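Local coordinates for protein FAD-binding oxidoreductase (PDB 7PBG) that acts as a 4-ethylphenol oxidase, a flavoenzyme that dehydrogenates 4-alkylphenols with a covalently bound FAD cofactor, at residues A[115-120]-A[144-149]; A[120-125]-A[235-240]; A[239-244]-A[352-357]; A[277-282]-A[317-322]. One frame throughout, in Å; residues are numbered along the deposited sequence.

Interaction 1. Residues A[115-120]-A[144-149]; sequences LEINEK and AKLMID
One face of the Glu-119 carboxylate is turned to the 144-149 segment: Ala-144 CA sits over it, 3.6 Å from Glu-119 CD, and Lys-145 N meets the same face from further out, toward OE2. This gives the hydrogen bond of the contact, Lys-145 N to Glu-119 OE2 at 2.9 Å. It is nearly straight (N-H...O 167°), but the donor stands well above the carboxylate plane. Lys-145 CG also approaches the accepting oxygen, lying 3.5 Å from Glu-119 OE2. The extended chain of Glu-119, with CG anti to the backbone N (chi1 -174°), carries the acid across from the end of strand 114-118. On the strand side the amide of Asn-118 donates through ND2 to Glu-116 OE2 from above that carboxylate, while its OD1 accepts from Leu-121 N, so the amide is held at both ends. Next to the polar bond lies a mostly apolar patch. Ala-144 CB touches Ile-117 CG2 at 3.9 Å, and equally Glu-119 CB, while Leu-146 CD1 meets Ile-117 CG2 and rests 3.7 Å from Asn-118 O. Ile-117 also packs on Ala-138 and Ser-142 of helix 132-142, so the contact ties the end of that helix to the tip of a beta hairpin in the FAD-binding domain. Lys-145 centres an inverse gamma turn and turns its ammonium to Gly-143 O, leaving NZ 5.5 Å from Glu-119 OE2, too far for a salt bridge. The carboxylate is thus gripped by a backbone N-H, and the lysine charge probably adds only a mild, longer-range attraction at this surface.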
# COMPACT_ATOMS: atom_id res chain seq x y z
N LEU A 115 7.26 -21.76 -2.95
CA LEU A 115 8.74 -21.75 -2.92
C LEU A 115 9.28 -21.54 -1.52
O LEU A 115 10.46 -21.83 -1.30
CB LEU A 115 9.26 -20.69 -3.88
CG LEU A 115 8.89 -20.99 -5.32
CD1 LEU A 115 9.32 -19.87 -6.19
CD2 LEU A 115 9.50 -22.29 -5.82
N GLU A 116 8.47 -21.01 -0.61
CA GLU A 116 8.94 -20.68 0.74
C GLU A 116 7.71 -20.55 1.63
O GLU A 116 6.75 -19.89 1.23
CB GLU A 116 9.78 -19.41 0.76
CG GLU A 116 10.35 -19.09 2.14
CD GLU A 116 11.38 -17.97 2.19
OE1 GLU A 116 11.55 -17.32 1.17
OE2 GLU A 116 12.01 -17.79 3.27
N ILE A 117 7.84 -21.02 2.85
CA ILE A 117 6.93 -20.73 3.98
C ILE A 117 7.83 -20.37 5.15
O ILE A 117 8.41 -21.24 5.81
CB ILE A 117 6.01 -21.89 4.29
CG1 ILE A 117 5.16 -22.29 3.08
CG2 ILE A 117 5.16 -21.61 5.51
CD1 ILE A 117 4.58 -23.66 3.26
N ASN A 118 7.97 -19.07 5.36
CA ASN A 118 8.89 -18.56 6.39
C ASN A 118 8.06 -18.34 7.65
O ASN A 118 7.31 -17.31 7.71
CB ASN A 118 9.59 -17.31 5.86
CG ASN A 118 10.72 -16.86 6.77
OD1 ASN A 118 10.58 -16.86 8.00
ND2 ASN A 118 11.83 -16.49 6.15
N GLU A 119 8.23 -19.19 8.65
CA GLU A 119 7.42 -19.01 9.88
C GLU A 119 7.90 -17.77 10.68
O GLU A 119 7.06 -17.03 11.15
CB GLU A 119 7.52 -20.24 10.75
CG GLU A 119 6.62 -20.16 11.96
CD GLU A 119 6.50 -21.49 12.70
OE1 GLU A 119 7.38 -22.39 12.46
OE2 GLU A 119 5.50 -21.64 13.45
N LYS A 120 9.22 -17.61 10.89
CA LYS A 120 9.78 -16.56 11.77
C LYS A 120 9.31 -15.18 11.28
O LYS A 120 9.11 -14.34 12.12
CB LYS A 120 11.31 -16.62 11.75
CG LYS A 120 11.99 -15.61 12.67
CD LYS A 120 13.48 -15.86 12.83
CE LYS A 120 14.10 -14.89 13.83
NZ LYS A 120 15.53 -15.18 14.09
N ALA A 144 4.08 -24.67 10.18
CA ALA A 144 4.22 -23.21 10.47
C ALA A 144 2.90 -22.65 11.05
O ALA A 144 1.82 -22.95 10.51
CB ALA A 144 4.66 -22.48 9.23
N LYS A 145 2.96 -21.88 12.13
CA LYS A 145 1.76 -21.30 12.80
C LYS A 145 1.36 -19.99 12.11
O LYS A 145 1.39 -18.91 12.71
CB LYS A 145 2.02 -21.11 14.30
CG LYS A 145 2.46 -22.39 15.02
CD LYS A 145 1.57 -23.58 14.76
CE LYS A 145 1.87 -24.77 15.65
NZ LYS A 145 2.43 -25.92 14.89
N LEU A 146 0.93 -20.15 10.87
CA LEU A 146 0.53 -19.05 9.97
C LEU A 146 -0.82 -19.41 9.36
O LEU A 146 -1.10 -20.60 9.16
CB LEU A 146 1.56 -18.90 8.86
CG LEU A 146 3.00 -18.57 9.26
CD1 LEU A 146 3.80 -18.50 7.99
CD2 LEU A 146 3.10 -17.28 10.04
N MET A 147 -1.59 -18.38 9.04
CA MET A 147 -2.89 -18.48 8.39
C MET A 147 -2.78 -17.85 7.01
O MET A 147 -2.08 -16.82 6.83
CB MET A 147 -3.94 -17.69 9.18
CG MET A 147 -4.34 -18.34 10.46
SD MET A 147 -5.30 -17.13 11.40
CE MET A 147 -6.59 -16.74 10.22
N ILE A 148 -3.52 -18.40 6.08
CA ILE A 148 -3.73 -17.70 4.80
C ILE A 148 -5.04 -16.89 4.88
O ILE A 148 -5.80 -16.98 5.85
CB ILE A 148 -3.73 -18.66 3.63
CG1 ILE A 148 -4.97 -19.56 3.62
CG2 ILE A 148 -2.46 -19.50 3.61
CD1 ILE A 148 -5.31 -20.07 2.24
N ASP A 149 -5.27 -16.11 3.84
CA ASP A 149 -6.47 -15.24 3.71
C ASP A 149 -7.12 -15.59 2.39
O ASP A 149 -6.77 -15.02 1.33
CB ASP A 149 -6.16 -13.74 3.78
CG ASP A 149 -7.43 -12.92 3.82
OD1 ASP A 149 -7.83 -12.52 4.92
OD2 ASP A 149 -8.00 -12.70 2.74

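Interaction 2. Residues A[120-125]-A[235-240]; sequences KLAYAV and LMPTPP
Ala-122 O is gripped from two sources: Leu-235 N of its own chain and the guanidinium NE of Arg-436 from the second subunit. The bond from Leu-235 N to Ala-122 O is 2.9 Å long and almost straight at 175°, although the donor lies 45° out of the carbonyl plane. Leu-235 O comes within 3.3 Å of Ala-122 O. Two acceptors this close would be expected to repel, and the same Arg-436, which also gives NH2 to Leu-235 O in a weak hydrogen bond, probably eases this. Apolar contacts flank the polar link. Leu-235 CG lies anti to the carbonyl carbon (chi1 -60°), which leads its CD1 to Ala-124 CB at 3.7 Å. On the other flank Ala-122 CB presses against Leu-235 O at 3.3 Å and reaches Pro-237 CG more loosely, at 4.2 Å. Leu-146 touches both Ala-122 and Leu-235, closing the patch from strand 146-147. Ala-122 has left-handed backbone angles, and together with Tyr-123 it faces Asn-118. This is a G1 beta bulge in the hairpin of strands 114-118 and 123-126, which here joins the antiparallel strand 226-237 at the subunit interface.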
# COMPACT_ATOMS: atom_id res chain seq x y z
N LYS A 120 9.22 -17.61 10.89
CA LYS A 120 9.78 -16.56 11.77
C LYS A 120 9.31 -15.18 11.28
O LYS A 120 9.11 -14.34 12.12
CB LYS A 120 11.31 -16.62 11.75
CG LYS A 120 11.99 -15.61 12.67
CD LYS A 120 13.48 -15.86 12.83
CE LYS A 120 14.10 -14.89 13.83
NZ LYS A 120 15.53 -15.18 14.09
N LEU A 121 9.29 -14.95 9.96
CA LEU A 121 8.95 -13.64 9.38
C LEU A 121 7.57 -13.73 8.71
O LEU A 121 7.18 -12.76 8.06
CB LEU A 121 10.05 -13.24 8.40
CG LEU A 121 11.41 -13.04 9.07
CD1 LEU A 121 12.44 -12.54 8.07
CD2 LEU A 121 11.31 -12.09 10.24
N ALA A 122 6.84 -14.82 8.89
CA ALA A 122 5.39 -14.96 8.56
C ALA A 122 5.09 -14.54 7.14
O ALA A 122 4.35 -13.54 6.93
CB ALA A 122 4.56 -14.14 9.49
N TYR A 123 5.72 -15.18 6.17
CA TYR A 123 5.35 -14.97 4.75
C TYR A 123 5.48 -16.27 3.96
O TYR A 123 6.19 -17.16 4.36
CB TYR A 123 6.14 -13.84 4.12
CG TYR A 123 7.60 -14.11 3.88
CD1 TYR A 123 8.05 -14.72 2.72
CD2 TYR A 123 8.55 -13.78 4.82
CE1 TYR A 123 9.40 -14.98 2.49
CE2 TYR A 123 9.89 -13.99 4.60
CZ TYR A 123 10.33 -14.60 3.43
OH TYR A 123 11.67 -14.83 3.22
N ALA A 124 4.87 -16.28 2.78
CA ALA A 124 5.04 -17.37 1.82
C ALA A 124 5.42 -16.74 0.49
O ALA A 124 5.21 -15.52 0.31
CB ALA A 124 3.79 -18.20 1.72
N VAL A 125 6.00 -17.54 -0.35
CA VAL A 125 6.36 -17.14 -1.74
C VAL A 125 5.67 -18.11 -2.69
O VAL A 125 5.83 -19.37 -2.53
CB VAL A 125 7.88 -17.09 -1.97
CG1 VAL A 125 8.23 -16.72 -3.41
CG2 VAL A 125 8.54 -16.17 -0.96
N LEU A 235 1.70 -13.43 5.69
CA LEU A 235 0.68 -14.31 6.26
C LEU A 235 0.50 -13.98 7.73
O LEU A 235 1.48 -13.86 8.45
CB LEU A 235 1.09 -15.80 6.13
CG LEU A 235 1.32 -16.32 4.72
CD1 LEU A 235 1.62 -17.84 4.73
CD2 LEU A 235 0.12 -16.02 3.83
N MET A 236 -0.74 -13.89 8.13
CA MET A 236 -1.06 -13.56 9.52
C MET A 236 -0.53 -14.66 10.40
O MET A 236 -0.84 -15.86 10.22
CB MET A 236 -2.57 -13.36 9.71
CG MET A 236 -2.93 -12.91 11.10
SD MET A 236 -4.69 -12.45 11.08
CE MET A 236 -5.20 -12.96 12.72
N PRO A 237 0.21 -14.33 11.48
CA PRO A 237 0.49 -15.33 12.50
C PRO A 237 -0.81 -15.85 13.14
O PRO A 237 -1.70 -15.07 13.42
CB PRO A 237 1.34 -14.54 13.52
CG PRO A 237 1.96 -13.45 12.72
CD PRO A 237 0.86 -13.05 11.76
N THR A 238 -0.89 -17.15 13.34
CA THR A 238 -2.07 -17.79 13.94
C THR A 238 -2.22 -17.31 15.37
O THR A 238 -1.32 -17.47 16.18
CB THR A 238 -1.94 -19.33 13.87
OG1 THR A 238 -1.73 -19.74 12.51
CG2 THR A 238 -3.14 -20.03 14.45
N PRO A 239 -3.39 -16.75 15.73
CA PRO A 239 -3.67 -16.27 17.08
C PRO A 239 -4.04 -17.44 17.98
O PRO A 239 -4.24 -18.54 17.53
CB PRO A 239 -4.85 -15.31 16.91
CG PRO A 239 -5.57 -15.83 15.69
CD PRO A 239 -4.53 -16.52 14.82
N PRO A 240 -4.05 -17.24 19.31
CA PRO A 240 -4.36 -18.34 20.21
C PRO A 240 -5.73 -19.01 19.97
O PRO A 240 -5.87 -20.25 20.03
CB PRO A 240 -4.33 -17.68 21.60
CG PRO A 240 -3.52 -16.43 21.44
CD PRO A 240 -3.61 -16.02 19.97

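Interaction 3. Residues A[239-244]-A[352-357]; sequences PPEMLS and TNETLP
An ST motif begins the turn that leaves strand 349-352, an outermost strand of the large antiparallel sheet, and just there Asn-353 pairs with Ser-244 of the neighbouring strand 241-249. Thr-352 OG1 accepts from Thr-355 N, and Thr-355 OG1 accepts from Thr-352 N in return. This braces the turn while Asn-353 uses both its backbone and its side chain across the contact. Asn-353 N donates to Ser-244 O at 3.1 Å, and Asn-353 OD1 accepts from Ser-244 N at 2.8 Å, with the donor tilted 26° from the amide carbonyl plane. The amide oxygen thus takes the place of a strand carbonyl where the partner chain turns off. Asn-353 CG lies between the backbone N and the carbonyl carbon (chi1 58°), bringing the amide alongside the edge of strand 241-249. With a leucine in place of Asn-353, Ser-244 N would probably be left without its acceptor. Leu-243 CD1 packs beside these polar groups, 3.4 Å from Asn-353 OD1 and 3.6 Å from Glu-354 CD, the Leu-243 and Glu-354 side chains crossing at about a right angle. Glu-354 OE2 and Glu-241 OE2 stand 4.5 Å apart, and Arg-328 forms salt bridges with both glutamates, which probably relieves their repulsion. Helix 328-342 also covers Leu-243 through Ile-331 and Ile-335, and Ser-244 OG is bonded to His-372 and Thr-323. The other end of the Asn-353 amide is held through water 1, which accepts from Asn-353 ND2 at 3.0 Å and donates to Met-242 O at 2.6 Å.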
# COMPACT_ATOMS: atom_id res chain seq x y z
N PRO A 239 -3.39 -16.75 15.73
CA PRO A 239 -3.67 -16.27 17.08
C PRO A 239 -4.04 -17.44 17.98
O PRO A 239 -4.24 -18.54 17.53
CB PRO A 239 -4.85 -15.31 16.91
CG PRO A 239 -5.57 -15.83 15.69
CD PRO A 239 -4.53 -16.52 14.82
N PRO A 240 -4.05 -17.24 19.31
CA PRO A 240 -4.36 -18.34 20.21
C PRO A 240 -5.73 -19.01 19.97
O PRO A 240 -5.87 -20.25 20.03
CB PRO A 240 -4.33 -17.68 21.60
CG PRO A 240 -3.52 -16.43 21.44
CD PRO A 240 -3.61 -16.02 19.97
N GLU A 241 -6.75 -18.20 19.69
CA GLU A 241 -8.13 -18.65 19.47
C GLU A 241 -8.81 -17.78 18.44
O GLU A 241 -8.36 -16.64 18.26
CB GLU A 241 -8.89 -18.58 20.80
CG GLU A 241 -10.06 -19.48 20.88
CD GLU A 241 -10.47 -19.91 22.28
OE1 GLU A 241 -9.69 -19.78 23.25
OE2 GLU A 241 -11.55 -20.40 22.38
N MET A 242 -9.87 -18.30 17.82
CA MET A 242 -10.72 -17.55 16.90
C MET A 242 -12.15 -18.00 17.13
O MET A 242 -12.39 -19.21 17.33
CB MET A 242 -10.29 -17.80 15.46
CG MET A 242 -8.90 -17.36 15.21
SD MET A 242 -8.29 -17.53 13.52
CE MET A 242 -7.74 -19.23 13.60
N LEU A 243 -13.08 -17.06 17.13
CA LEU A 243 -14.51 -17.34 17.36
C LEU A 243 -15.35 -16.50 16.41
O LEU A 243 -15.14 -15.24 16.37
CB LEU A 243 -14.84 -17.04 18.81
CG LEU A 243 -16.27 -17.33 19.24
CD1 LEU A 243 -16.54 -18.81 19.29
CD2 LEU A 243 -16.53 -16.71 20.60
N SER A 244 -16.19 -17.18 15.65
CA SER A 244 -17.05 -16.54 14.63
C SER A 244 -18.46 -16.35 15.13
O SER A 244 -18.92 -17.00 16.09
CB SER A 244 -17.05 -17.29 13.35
OG SER A 244 -15.78 -17.32 12.79
N THR A 352 -22.77 -17.71 17.89
CA THR A 352 -21.36 -17.97 17.57
C THR A 352 -21.29 -19.39 17.05
O THR A 352 -22.26 -20.10 17.15
CB THR A 352 -20.46 -17.79 18.79
OG1 THR A 352 -20.69 -18.90 19.65
CG2 THR A 352 -20.70 -16.51 19.57
N ASN A 353 -20.14 -19.78 16.53
CA ASN A 353 -19.94 -21.16 16.04
C ASN A 353 -19.94 -22.11 17.21
O ASN A 353 -19.99 -23.35 16.94
CB ASN A 353 -18.72 -21.30 15.15
CG ASN A 353 -17.44 -20.90 15.82
OD1 ASN A 353 -17.24 -19.72 16.10
ND2 ASN A 353 -16.57 -21.88 16.09
N GLU A 354 -19.84 -21.62 18.46
CA GLU A 354 -20.02 -22.51 19.63
C GLU A 354 -21.51 -22.71 19.94
O GLU A 354 -21.85 -23.80 20.32
CB GLU A 354 -19.28 -22.01 20.87
CG GLU A 354 -17.80 -22.02 20.70
CD GLU A 354 -17.00 -21.34 21.81
OE1 GLU A 354 -17.55 -20.47 22.51
OE2 GLU A 354 -15.82 -21.59 21.88
N THR A 355 -22.36 -21.68 19.88
CA THR A 355 -23.81 -21.81 20.17
C THR A 355 -24.57 -22.38 18.97
O THR A 355 -25.63 -22.95 19.17
CB THR A 355 -24.40 -20.49 20.64
OG1 THR A 355 -24.46 -19.59 19.53
CG2 THR A 355 -23.63 -19.88 21.79
N LEU A 356 -24.02 -22.26 17.77
CA LEU A 356 -24.62 -22.81 16.55
C LEU A 356 -23.52 -23.60 15.87
O LEU A 356 -23.02 -23.24 14.79
CB LEU A 356 -25.10 -21.66 15.66
CG LEU A 356 -25.85 -22.10 14.42
CD1 LEU A 356 -27.24 -22.60 14.79
CD2 LEU A 356 -25.92 -20.96 13.44
N PRO A 357 -23.11 -24.74 16.46
CA PRO A 357 -22.06 -25.57 15.88
C PRO A 357 -22.59 -26.28 14.63
O PRO A 357 -23.81 -26.43 14.48
CB PRO A 357 -21.72 -26.57 16.99
CG PRO A 357 -23.04 -26.72 17.66
CD PRO A 357 -23.68 -25.35 17.66
O HOH W 1 -14.01 -21.29 17.57

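Interaction 4. Residues A[277-282]-A[317-322]; sequences IVRNVT and HWIVYG
Ile-277 to Asn-280 and Trp-318 to Tyr-321 run antiparallel and pack tightly, whereas the Val-281 and His-317 end is looser; no side is open to solvent, since every touching residue is buried. In the tight part Arg-279 N donates to Ile-319 O at 2.8 Å, and Ile-319 N returns a bond to Arg-279 O. The Trp-318 ring folds over the partner backbone, its CE3 3.3 Å from Arg-279 O. Asn-280 CB makes a CH-pi contact over one face of the six-membered ring, 4.0 Å from its centroid. A valine at Trp-318 would probably open a gap beside Asn-280 CB and leave Glu-252 O without its indole donor. On the other face of the sheet, Arg-279 CD meets the Tyr-321 ring at its edge, 4.1 Å from CE2. Asp-284 takes both Arg-279 NH1, in a salt bridge, and Tyr-321 OH. At the looser end, where helix 281-288 begins, Val-281 N bonds weakly to His-317 O (129°), Val-281 CG1 stays 4.1 Å from His-317 ND1, and His-317 NE2 is hydrogen-bonded to Gln-307. Helix 255-266 covers Val-278, Trp-318 and Val-320, helix 363-375 packs on Ile-277 and Tyr-321, and strands 426-433 and 241-249 flank the pair.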
# COMPACT_ATOMS: atom_id res chain seq x y z
N ILE A 277 -19.05 -9.15 6.84
CA ILE A 277 -19.93 -9.09 5.65
C ILE A 277 -21.38 -8.90 6.12
O ILE A 277 -21.76 -9.36 7.20
CB ILE A 277 -19.75 -10.34 4.76
CG1 ILE A 277 -20.09 -11.63 5.48
CG2 ILE A 277 -18.33 -10.38 4.21
CD1 ILE A 277 -20.16 -12.86 4.58
N VAL A 278 -22.17 -8.32 5.27
CA VAL A 278 -23.62 -8.13 5.53
C VAL A 278 -24.32 -8.64 4.29
O VAL A 278 -24.24 -7.95 3.23
CB VAL A 278 -23.99 -6.66 5.82
CG1 VAL A 278 -25.44 -6.60 6.27
CG2 VAL A 278 -23.07 -6.03 6.86
N ARG A 279 -24.86 -9.86 4.33
CA ARG A 279 -25.49 -10.38 3.09
C ARG A 279 -26.99 -10.45 3.25
O ARG A 279 -27.54 -10.61 4.36
CB ARG A 279 -24.92 -11.73 2.67
CG ARG A 279 -24.87 -12.78 3.74
CD ARG A 279 -24.38 -14.05 3.03
NE ARG A 279 -23.16 -14.01 2.22
CZ ARG A 279 -22.59 -15.12 1.70
NH1 ARG A 279 -23.16 -16.31 1.85
NH2 ARG A 279 -21.48 -15.03 0.98
N ASN A 280 -27.65 -10.43 2.10
CA ASN A 280 -29.11 -10.62 2.07
C ASN A 280 -29.44 -12.11 2.14
O ASN A 280 -28.57 -12.97 1.87
CB ASN A 280 -29.76 -9.90 0.92
CG ASN A 280 -29.49 -10.45 -0.46
OD1 ASN A 280 -28.55 -11.20 -0.70
ND2 ASN A 280 -30.30 -10.00 -1.40
N VAL A 281 -30.70 -12.41 2.44
CA VAL A 281 -31.13 -13.83 2.60
C VAL A 281 -30.92 -14.58 1.29
O VAL A 281 -30.50 -15.79 1.31
CB VAL A 281 -32.57 -13.94 3.12
CG1 VAL A 281 -33.61 -13.38 2.19
CG2 VAL A 281 -32.88 -15.40 3.45
N THR A 282 -31.10 -13.94 0.15
CA THR A 282 -30.96 -14.68 -1.12
C THR A 282 -29.54 -15.23 -1.26
O THR A 282 -29.38 -16.39 -1.76
CB THR A 282 -31.31 -13.79 -2.31
OG1 THR A 282 -32.59 -13.22 -2.02
CG2 THR A 282 -31.40 -14.58 -3.59
N HIS A 317 -33.39 -11.52 6.99
CA HIS A 317 -33.32 -10.85 5.67
C HIS A 317 -31.91 -10.31 5.42
O HIS A 317 -31.54 -10.18 4.23
CB HIS A 317 -34.36 -9.74 5.64
CG HIS A 317 -35.72 -10.26 5.34
ND1 HIS A 317 -36.09 -10.70 4.08
CD2 HIS A 317 -36.79 -10.50 6.14
CE1 HIS A 317 -37.32 -11.16 4.13
NE2 HIS A 317 -37.79 -11.04 5.37
N TRP A 318 -31.19 -9.93 6.48
CA TRP A 318 -29.76 -9.54 6.50
C TRP A 318 -29.08 -10.42 7.53
O TRP A 318 -29.68 -10.66 8.61
CB TRP A 318 -29.57 -8.05 6.81
CG TRP A 318 -30.12 -7.19 5.73
CD1 TRP A 318 -31.28 -6.48 5.75
CD2 TRP A 318 -29.54 -7.00 4.42
NE1 TRP A 318 -31.46 -5.86 4.53
CE2 TRP A 318 -30.41 -6.14 3.71
CE3 TRP A 318 -28.36 -7.43 3.81
CZ2 TRP A 318 -30.14 -5.72 2.40
CZ3 TRP A 318 -28.09 -7.04 2.52
CH2 TRP A 318 -28.97 -6.19 1.84
N ILE A 319 -27.90 -10.89 7.19
CA ILE A 319 -27.04 -11.64 8.12
C ILE A 319 -25.68 -10.95 8.12
O ILE A 319 -25.09 -10.71 7.04
CB ILE A 319 -26.93 -13.11 7.69
CG1 ILE A 319 -28.28 -13.75 7.33
CG2 ILE A 319 -26.18 -13.88 8.74
CD1 ILE A 319 -28.66 -13.66 5.88
N VAL A 320 -25.20 -10.67 9.31
CA VAL A 320 -23.80 -10.24 9.56
C VAL A 320 -23.00 -11.47 9.96
O VAL A 320 -23.43 -12.15 10.86
CB VAL A 320 -23.70 -9.13 10.61
CG1 VAL A 320 -22.26 -8.81 10.98
CG2 VAL A 320 -24.46 -7.89 10.13
N TYR A 321 -21.89 -11.70 9.28
CA TYR A 321 -20.89 -12.68 9.71
C TYR A 321 -19.58 -11.97 10.03
O TYR A 321 -19.12 -11.15 9.23
CB TYR A 321 -20.65 -13.71 8.61
CG TYR A 321 -21.83 -14.59 8.31
CD1 TYR A 321 -22.16 -15.65 9.15
CD2 TYR A 321 -22.62 -14.37 7.20
CE1 TYR A 321 -23.23 -16.47 8.87
CE2 TYR A 321 -23.73 -15.15 6.95
CZ TYR A 321 -24.01 -16.23 7.76
OH TYR A 321 -25.10 -16.99 7.45
N GLY A 322 -18.99 -12.32 11.16
CA GLY A 322 -17.69 -11.83 11.60
C GLY A 322 -16.93 -12.87 12.42
O GLY A 322 -17.48 -13.94 12.74

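How the interactions relate
Interactions 1 and 2 form one unit, their centres 5 Å apart: they share Lys-120, and Asn-118 N and Tyr-123 O, 2.8 Å apart, probably join the two hairpin strands. Past the end of strand 226-237 the chain runs through Pro-239 and Pro-240, shared by interactions 2 and 3, into strand 241-249 of the large antiparallel sheet. Met-147 of interaction 1 bridges the two sheets, its SD 3.7 Å from Met-242 SD. Interactions 3 and 4 lie in that same sheet, on neighbouring strands 241-249 and 318-326, with centres about 18 Å apart. Interaction 4 lies close to the cofactor: the Arg-279 side chain is about 7 Å from FAD and about 3 Å from that of FAD-binding Glu-152.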